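Long-range contact in A-type flavoprotein (Giardia intestinalis, PDB 2Q9U), which probably reduces dioxygen at a diiron centre, using electrons passed through bound FMN, and so scavenges oxygen in this parasite: residues Tyr44-Ser56 with Tyr134-Ile146. Numbering follows the deposited sequence.
Sequences YFIDDECPTVIDS and YTLKIGKRTLKFI
The Asp48 carboxylate reaches from the turn of hairpin 44-54 into the turn of hairpin 136-146 and takes the backbone N-H groups of Lys140 and Arg141, one on each oxygen. Lys140 N lies 2.9 Å from Asp48 OD1 and Arg141 N 2.9 Å from Asp48 OD2, both on the syn side, somewhat out of the carboxylate plane. Asp48 OD1 also accepts Glu49 N, from its anti side, so two bonds grip that oxygen. A salt bridge adds Arg141 NH1 at 3.0 Å from Asp48 OD2; as a hydrogen bond it is weak, and the two planar groups stand 87° apart. Arg141, extended from CG to NE, passes Ile46, whose CG2 sits over one guanidinium face, and Arg141 NE makes a salt bridge with Asp164. In return, Cys50 N donates to Ile138 O (2.8 Å, 161°). Gly139, lacking a side chain, lets Asp48 OD1 come to 3.4 Å from its CA. Beneath the turns Ile138 has CG1 between its backbone N and carbonyl carbon (chi1 66°); with the chain then extended, CD1 lies 3.8 Å from Ile46 CG2, and CG2 rests against Thr52 OG1. Leu143 CD1 extends this layer more loosely, 4.4 Å from Ile54 CD1. Two hairpin turns, one from each mixed sheet, thus join at the sandwich edge, apolar side chains between the sheets, as in the alpha-beta/beta-alpha metallo-beta-lactamase fold.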
ATOM      1  N   TYR A  44     -10.952  27.553  16.950  1.00  8.81           N
ATOM      2  CA  TYR A  44     -11.647  27.819  18.218  1.00  9.32           C
ATOM      3  C   TYR A  44     -12.534  29.050  18.095  1.00 10.34           C
ATOM      4  O   TYR A  44     -12.158  29.991  17.431  1.00 10.06           O
ATOM      5  CB  TYR A  44     -10.647  28.007  19.364  1.00  9.98           C
ATOM      6  CG  TYR A  44      -9.817  26.759  19.556  1.00  9.36           C
ATOM      7  CD1 TYR A  44     -10.323  25.673  20.279  1.00  9.77           C
ATOM      8  CD2 TYR A  44      -8.575  26.627  18.927  1.00  9.23           C
ATOM      9  CE1 TYR A  44      -9.562  24.488  20.420  1.00 11.15           C
ATOM     10  CE2 TYR A  44      -7.823  25.453  19.048  1.00  9.61           C
ATOM     11  CZ  TYR A  44      -8.329  24.392  19.794  1.00  9.86           C
ATOM     12  OH  TYR A  44      -7.567  23.233  19.931  1.00 11.24           O
ATOM     13  N   PHE A  45     -13.702  29.001  18.739  1.00  9.51           N
ATOM     14  CA  PHE A  45     -14.572  30.155  18.805  1.00 11.03           C
ATOM     15  C   PHE A  45     -14.622  30.695  20.229  1.00 10.91           C
ATOM     16  O   PHE A  45     -14.908  29.940  21.161  1.00 11.55           O
ATOM     17  CB  PHE A  45     -15.977  29.807  18.309  1.00 10.53           C
ATOM     18  CG  PHE A  45     -16.981  30.890  18.610  1.00 12.06           C
ATOM     19  CD1 PHE A  45     -17.042  32.044  17.821  1.00 13.05           C
ATOM     20  CD2 PHE A  45     -17.803  30.792  19.740  1.00 12.44           C
ATOM     21  CE1 PHE A  45     -17.940  33.086  18.142  1.00 13.87           C
ATOM     22  CE2 PHE A  45     -18.702  31.816  20.056  1.00 15.10           C
ATOM     23  CZ  PHE A  45     -18.787  32.947  19.254  1.00 13.08           C
ATOM     24  N   ILE A  46     -14.350  31.994  20.380  1.00 11.62           N
ATOM     25  CA  ILE A  46     -14.390  32.671  21.674  1.00 11.87           C
ATOM     26  C   ILE A  46     -15.664  33.514  21.762  1.00 13.11           C
ATOM     27  O   ILE A  46     -15.857  34.467  20.988  1.00 13.10           O
ATOM     28  CB  ILE A  46     -13.155  33.553  21.922  1.00 12.27           C
ATOM     29  CG1 ILE A  46     -11.876  32.729  21.732  1.00 11.55           C
ATOM     30  CG2 ILE A  46     -13.215  34.163  23.371  1.00 12.53           C
ATOM     31  CD1 ILE A  46     -10.615  33.575  21.592  1.00 10.86           C
ATOM     32  N   ASP A  47     -16.519  33.160  22.715  1.00 13.28           N
ATOM     33  CA  ASP A  47     -17.786  33.857  22.921  1.00 15.46           C
ATOM     34  C   ASP A  47     -17.488  35.097  23.758  1.00 15.84           C
ATOM     35  O   ASP A  47     -17.447  35.019  24.986  1.00 17.70           O
ATOM     36  CB  ASP A  47     -18.761  32.927  23.667  1.00 15.53           C
ATOM     37  CG  ASP A  47     -20.093  33.590  23.984  1.00 20.36           C
ATOM     38  OD1 ASP A  47     -20.333  34.731  23.525  1.00 22.90           O
ATOM     39  OD2 ASP A  47     -20.900  32.956  24.704  1.00 24.25           O
ATOM     40  N   ASP A  48     -17.283  36.240  23.108  1.00 15.83           N
ATOM     41  CA  ASP A  48     -17.043  37.475  23.845  1.00 15.78           C
ATOM     42  C   ASP A  48     -17.800  38.627  23.159  1.00 16.23           C
ATOM     43  O   ASP A  48     -18.558  38.404  22.203  1.00 15.16           O
ATOM     44  CB  ASP A  48     -15.536  37.767  23.968  1.00 16.12           C
ATOM     45  CG  ASP A  48     -15.170  38.457  25.285  1.00 17.47           C
ATOM     46  OD1 ASP A  48     -16.006  39.224  25.844  1.00 18.11           O
ATOM     47  OD2 ASP A  48     -14.041  38.231  25.767  1.00 16.46           O
ATOM     48  N   GLU A  49     -17.599  39.849  23.652  1.00 16.95           N
ATOM     49  CA  GLU A  49     -18.293  41.016  23.097  1.00 19.15           C
ATOM     50  C   GLU A  49     -17.958  41.199  21.615  1.00 18.22           C
ATOM     51  O   GLU A  49     -18.813  41.607  20.815  1.00 18.56           O
ATOM     52  CB  GLU A  49     -17.944  42.274  23.914  1.00 19.25           C
ATOM     53  CG  GLU A  49     -18.517  42.211  25.345  1.00 21.98           C
ATOM     54  CD  GLU A  49     -17.950  43.296  26.263  1.00 24.62           C
ATOM     55  OE1 GLU A  49     -17.500  44.350  25.749  1.00 30.90           O
ATOM     56  OE2 GLU A  49     -17.948  43.085  27.499  1.00 31.72           O
ATOM     57  N   CYS A  50     -16.717  40.869  21.253  1.00 17.46           N
ATOM     58  CA  CYS A  50     -16.292  40.797  19.852  1.00 16.89           C
ATOM     59  C   CYS A  50     -16.067  39.320  19.531  1.00 15.73           C
ATOM     60  O   CYS A  50     -14.992  38.793  19.844  1.00 15.95           O
ATOM     61  CB  CYS A  50     -14.965  41.526  19.687  1.00 15.90           C
ATOM     62  SG  CYS A  50     -15.004  43.290  20.081  1.00 20.00           S
ATOM     63  N   PRO A  51     -17.084  38.639  18.968  1.00 15.56           N
ATOM     64  CA  PRO A  51     -16.974  37.191  18.779  1.00 14.73           C
ATOM     65  C   PRO A  51     -15.789  36.866  17.865  1.00 14.61           C
ATOM     66  O   PRO A  51     -15.634  37.496  16.802  1.00 13.51           O
ATOM     67  CB  PRO A  51     -18.318  36.820  18.124  1.00 14.40           C
ATOM     68  CG  PRO A  51     -19.284  37.908  18.602  1.00 14.66           C
ATOM     69  CD  PRO A  51     -18.388  39.149  18.499  1.00 15.29           C
ATOM     70  N   THR A  52     -14.951  35.911  18.293  1.00 13.69           N
ATOM     71  CA  THR A  52     -13.641  35.731  17.676  1.00 13.27           C
ATOM     72  C   THR A  52     -13.397  34.271  17.317  1.00 13.09           C
ATOM     73  O   THR A  52     -13.696  33.385  18.116  1.00 12.29           O
ATOM     74  CB  THR A  52     -12.543  36.254  18.605  1.00 13.55           C
ATOM     75  OG1 THR A  52     -12.680  37.683  18.728  1.00 12.99           O
ATOM     76  CG2 THR A  52     -11.141  35.931  18.089  1.00 12.95           C
ATOM     77  N   VAL A  53     -12.869  34.055  16.115  1.00 12.21           N
ATOM     78  CA  VAL A  53     -12.443  32.727  15.643  1.00 12.28           C
ATOM     79  C   VAL A  53     -10.927  32.701  15.561  1.00 12.16           C
ATOM     80  O   VAL A  53     -10.305  33.632  15.044  1.00 12.55           O
ATOM     81  CB  VAL A  53     -13.046  32.369  14.271  1.00 12.29           C
ATOM     82  CG1 VAL A  53     -12.540  30.981  13.769  1.00 10.41           C
ATOM     83  CG2 VAL A  53     -14.572  32.375  14.352  1.00 12.58           C
ATOM     84  N   ILE A  54     -10.352  31.623  16.085  1.00 11.65           N
ATOM     85  CA  ILE A  54      -8.911  31.378  15.989  1.00 11.19           C
ATOM     86  C   ILE A  54      -8.680  30.281  14.958  1.00 11.03           C
ATOM     87  O   ILE A  54      -9.162  29.159  15.107  1.00 10.20           O
ATOM     88  CB  ILE A  54      -8.321  30.916  17.340  1.00 10.99           C
ATOM     89  CG1 ILE A  54      -8.788  31.831  18.499  1.00 10.90           C
ATOM     90  CG2 ILE A  54      -6.760  30.767  17.241  1.00 10.47           C
ATOM     91  CD1 ILE A  54      -8.207  33.254  18.436  1.00 13.23           C
ATOM     92  N   ASP A  55      -7.952  30.640  13.912  1.00 10.38           N
ATOM     93  CA  ASP A  55      -7.570  29.748  12.817  1.00 11.82           C
ATOM     94  C   ASP A  55      -8.701  29.237  11.915  1.00 11.37           C
ATOM     95  O   ASP A  55      -9.873  29.352  12.240  1.00 12.32           O
ATOM     96  CB  ASP A  55      -6.631  28.618  13.325  1.00 11.54           C
ATOM     97  CG  ASP A  55      -5.277  29.176  13.809  1.00 14.46           C
ATOM     98  OD1 ASP A  55      -4.777  30.159  13.176  1.00 12.61           O
ATOM     99  OD2 ASP A  55      -4.741  28.658  14.819  1.00 16.05           O
ATOM    100  N   SER A  56      -8.319  28.700  10.761  1.00 11.73           N
ATOM    101  CA  SER A  56      -9.264  28.064   9.856  1.00 11.00           C
ATOM    102  C   SER A  56      -8.867  26.583   9.687  1.00 11.38           C
ATOM    103  O   SER A  56      -8.181  26.018  10.546  1.00 10.33           O
ATOM    104  CB  SER A  56      -9.283  28.829   8.521  1.00 12.13           C
ATOM    105  OG  SER A  56     -10.277  28.344   7.632  1.00 11.26           O
ATOM    106  N   TYR A 134       1.192  44.331  20.560  1.00 21.55           N
ATOM    107  CA  TYR A 134      -0.232  44.638  20.386  1.00 20.44           C
ATOM    108  C   TYR A 134      -1.146  43.880  21.363  1.00 20.40           C
ATOM    109  O   TYR A 134      -1.008  42.661  21.529  1.00 19.70           O
ATOM    110  CB  TYR A 134      -0.646  44.312  18.943  1.00 20.57           C
ATOM    111  CG  TYR A 134      -1.874  45.053  18.503  1.00 20.87           C
ATOM    112  CD1 TYR A 134      -3.158  44.626  18.892  1.00 17.57           C
ATOM    113  CD2 TYR A 134      -1.762  46.200  17.723  1.00 21.33           C
ATOM    114  CE1 TYR A 134      -4.296  45.322  18.503  1.00 20.49           C
ATOM    115  CE2 TYR A 134      -2.894  46.911  17.334  1.00 21.37           C
ATOM    116  CZ  TYR A 134      -4.150  46.474  17.732  1.00 22.09           C
ATOM    117  OH  TYR A 134      -5.261  47.168  17.322  1.00 22.63           O
ATOM    118  N   THR A 135      -2.080  44.600  21.996  1.00 19.22           N
ATOM    119  CA  THR A 135      -3.154  43.989  22.777  1.00 18.61           C
ATOM    120  C   THR A 135      -4.477  44.188  22.074  1.00 19.06           C
ATOM    121  O   THR A 135      -4.934  45.320  21.933  1.00 19.35           O
ATOM    122  CB  THR A 135      -3.257  44.597  24.220  1.00 18.50           C
ATOM    123  OG1 THR A 135      -1.979  44.529  24.865  1.00 17.86           O
ATOM    124  CG2 THR A 135      -4.269  43.835  25.050  1.00 18.78           C
ATOM    125  N   LEU A 136      -5.098  43.095  21.623  1.00 17.86           N
ATOM    126  CA  LEU A 136      -6.415  43.161  21.021  1.00 17.39           C
ATOM    127  C   LEU A 136      -7.511  42.933  22.045  1.00 17.49           C
ATOM    128  O   LEU A 136      -7.624  41.846  22.618  1.00 17.25           O
ATOM    129  CB  LEU A 136      -6.555  42.144  19.890  1.00 17.63           C
ATOM    130  CG  LEU A 136      -7.945  42.132  19.227  1.00 18.00           C
ATOM    131  CD1 LEU A 136      -8.286  43.490  18.615  1.00 17.75           C
ATOM    132  CD2 LEU A 136      -8.045  41.032  18.164  1.00 17.61           C
ATOM    133  N   LYS A 137      -8.345  43.952  22.256  1.00 17.52           N
ATOM    134  CA  LYS A 137      -9.453  43.813  23.182  1.00 18.44           C
ATOM    135  C   LYS A 137     -10.661  43.160  22.505  1.00 17.73           C
ATOM    136  O   LYS A 137     -11.126  43.623  21.458  1.00 18.09           O
ATOM    137  CB  LYS A 137      -9.817  45.185  23.804  1.00 19.51           C
ATOM    138  CG  LYS A 137     -10.820  45.036  24.939  1.00 23.67           C
ATOM    139  CD  LYS A 137     -10.857  46.287  25.815  1.00 29.78           C
ATOM    140  CE  LYS A 137     -10.934  45.894  27.299  1.00 34.38           C
ATOM    141  NZ  LYS A 137      -9.582  45.564  27.890  1.00 36.04           N
ATOM    142  N   ILE A 138     -11.183  42.079  23.091  1.00 16.66           N
ATOM    143  CA  ILE A 138     -12.327  41.392  22.478  1.00 16.24           C
ATOM    144  C   ILE A 138     -13.541  41.381  23.389  1.00 16.33           C
ATOM    145  O   ILE A 138     -14.553  40.776  23.065  1.00 15.97           O
ATOM    146  CB  ILE A 138     -11.992  39.958  21.925  1.00 16.05           C
ATOM    147  CG1 ILE A 138     -11.633  39.009  23.074  1.00 15.85           C
ATOM    148  CG2 ILE A 138     -10.906  40.031  20.833  1.00 15.07           C
ATOM    149  CD1 ILE A 138     -11.561  37.485  22.698  1.00 16.07           C
ATOM    150  N   GLY A 139     -13.428  42.090  24.517  1.00 17.16           N
ATOM    151  CA  GLY A 139     -14.525  42.256  25.485  1.00 17.35           C
ATOM    152  C   GLY A 139     -14.013  42.082  26.892  1.00 18.11           C
ATOM    153  O   GLY A 139     -13.193  42.869  27.362  1.00 17.96           O
ATOM    154  N   LYS A 140     -14.494  41.038  27.568  1.00 18.93           N
ATOM    155  CA  LYS A 140     -13.936  40.609  28.849  1.00 19.63           C
ATOM    156  C   LYS A 140     -12.487  40.164  28.680  1.00 19.20           C
ATOM    157  O   LYS A 140     -11.668  40.326  29.592  1.00 19.25           O
ATOM    158  CB  LYS A 140     -14.784  39.477  29.459  1.00 20.64           C
ATOM    159  CG  LYS A 140     -16.218  39.889  29.671  1.00 26.84           C
ATOM    160  CD  LYS A 140     -16.773  39.390  31.003  1.00 32.36           C
ATOM    161  CE  LYS A 140     -17.607  40.491  31.674  1.00 35.18           C
ATOM    162  NZ  LYS A 140     -16.759  41.688  32.022  1.00 36.95           N
ATOM    163  N   ARG A 141     -12.167  39.623  27.507  1.00 17.87           N
ATOM    164  CA  ARG A 141     -10.833  39.084  27.250  1.00 17.15           C
ATOM    165  C   ARG A 141      -9.989  40.043  26.410  1.00 16.93           C
ATOM    166  O   ARG A 141     -10.510  40.911  25.708  1.00 17.00           O
ATOM    167  CB  ARG A 141     -10.914  37.696  26.571  1.00 17.57           C
ATOM    168  CG  ARG A 141     -11.637  36.629  27.401  1.00 15.13           C
ATOM    169  CD  ARG A 141     -11.795  35.322  26.608  1.00 15.37           C
ATOM    170  NE  ARG A 141     -12.677  34.329  27.235  1.00 15.21           N
ATOM    171  CZ  ARG A 141     -14.011  34.365  27.171  1.00 17.14           C
ATOM    172  NH1 ARG A 141     -14.632  35.386  26.585  1.00 15.74           N
ATOM    173  NH2 ARG A 141     -14.737  33.395  27.732  1.00 18.59           N
ATOM    174  N   THR A 142      -8.681  39.902  26.519  1.00 16.74           N
ATOM    175  CA  THR A 142      -7.757  40.488  25.561  1.00 16.45           C
ATOM    176  C   THR A 142      -6.896  39.374  24.954  1.00 16.64           C
ATOM    177  O   THR A 142      -6.792  38.273  25.523  1.00 16.61           O
ATOM    178  CB  THR A 142      -6.845  41.536  26.195  1.00 16.65           C
ATOM    179  OG1 THR A 142      -5.988  40.923  27.174  1.00 17.36           O
ATOM    180  CG2 THR A 142      -7.674  42.655  26.857  1.00 16.79           C
ATOM    181  N   LEU A 143      -6.313  39.659  23.800  1.00 16.00           N
ATOM    182  CA  LEU A 143      -5.425  38.718  23.113  1.00 15.87           C
ATOM    183  C   LEU A 143      -4.091  39.361  22.794  1.00 15.47           C
ATOM    184  O   LEU A 143      -4.040  40.525  22.337  1.00 14.93           O
ATOM    185  CB  LEU A 143      -6.069  38.232  21.813  1.00 15.48           C
ATOM    186  CG  LEU A 143      -7.399  37.478  21.908  1.00 16.59           C
ATOM    187  CD1 LEU A 143      -7.875  37.141  20.514  1.00 16.73           C
ATOM    188  CD2 LEU A 143      -7.242  36.220  22.763  1.00 16.78           C
ATOM    189  N   LYS A 144      -3.017  38.602  23.057  1.00 15.27           N
ATOM    190  CA  LYS A 144      -1.638  38.959  22.719  1.00 15.14           C
ATOM    191  C   LYS A 144      -1.118  37.978  21.661  1.00 15.13           C
ATOM    192  O   LYS A 144      -1.662  36.870  21.500  1.00 15.38           O
ATOM    193  CB  LYS A 144      -0.733  38.887  23.955  1.00 15.33           C
ATOM    194  CG  LYS A 144      -1.277  39.653  25.165  1.00 18.36           C
ATOM    195  CD  LYS A 144      -1.097  41.158  25.008  1.00 21.38           C
ATOM    196  CE  LYS A 144       0.333  41.588  25.328  1.00 21.74           C
ATOM    197  NZ  LYS A 144       1.043  41.777  24.063  1.00 26.25           N
ATOM    198  N   PHE A 145      -0.037  38.364  20.994  1.00 14.30           N
ATOM    199  CA  PHE A 145       0.466  37.634  19.845  1.00 14.74           C
ATOM    200  C   PHE A 145       1.939  37.417  20.027  1.00 15.10           C
ATOM    201  O   PHE A 145       2.674  38.337  20.349  1.00 15.86           O
ATOM    202  CB  PHE A 145       0.119  38.417  18.568  1.00 14.26           C
ATOM    203  CG  PHE A 145      -1.343  38.738  18.491  1.00 14.74           C
ATOM    204  CD1 PHE A 145      -2.245  37.767  18.068  1.00 15.01           C
ATOM    205  CD2 PHE A 145      -1.841  39.959  18.985  1.00 15.97           C
ATOM    206  CE1 PHE A 145      -3.616  38.030  18.045  1.00 15.49           C
ATOM    207  CE2 PHE A 145      -3.201  40.226  18.979  1.00 15.45           C
ATOM    208  CZ  PHE A 145      -4.095  39.269  18.511  1.00 16.76           C
ATOM    209  N   ILE A 146       2.362  36.172  19.880  1.00 14.56           N
ATOM    210  CA  ILE A 146       3.754  35.807  20.082  1.00 14.10           C
ATOM    211  C   ILE A 146       4.302  35.227  18.761  1.00 13.81           C
ATOM    212  O   ILE A 146       4.050  34.042  18.435  1.00 13.34           O
ATOM    213  CB  ILE A 146       3.909  34.758  21.210  1.00 14.44           C
ATOM    214  CG1 ILE A 146       3.321  35.262  22.545  1.00 13.73           C
ATOM    215  CG2 ILE A 146       5.373  34.388  21.343  1.00 14.85           C
ATOM    216  CD1 ILE A 146       3.115  34.136  23.617  1.00 14.26           C
TER
HETATM  217  O   HOH W   1     -17.423  34.031  27.572  1.00 30.15           O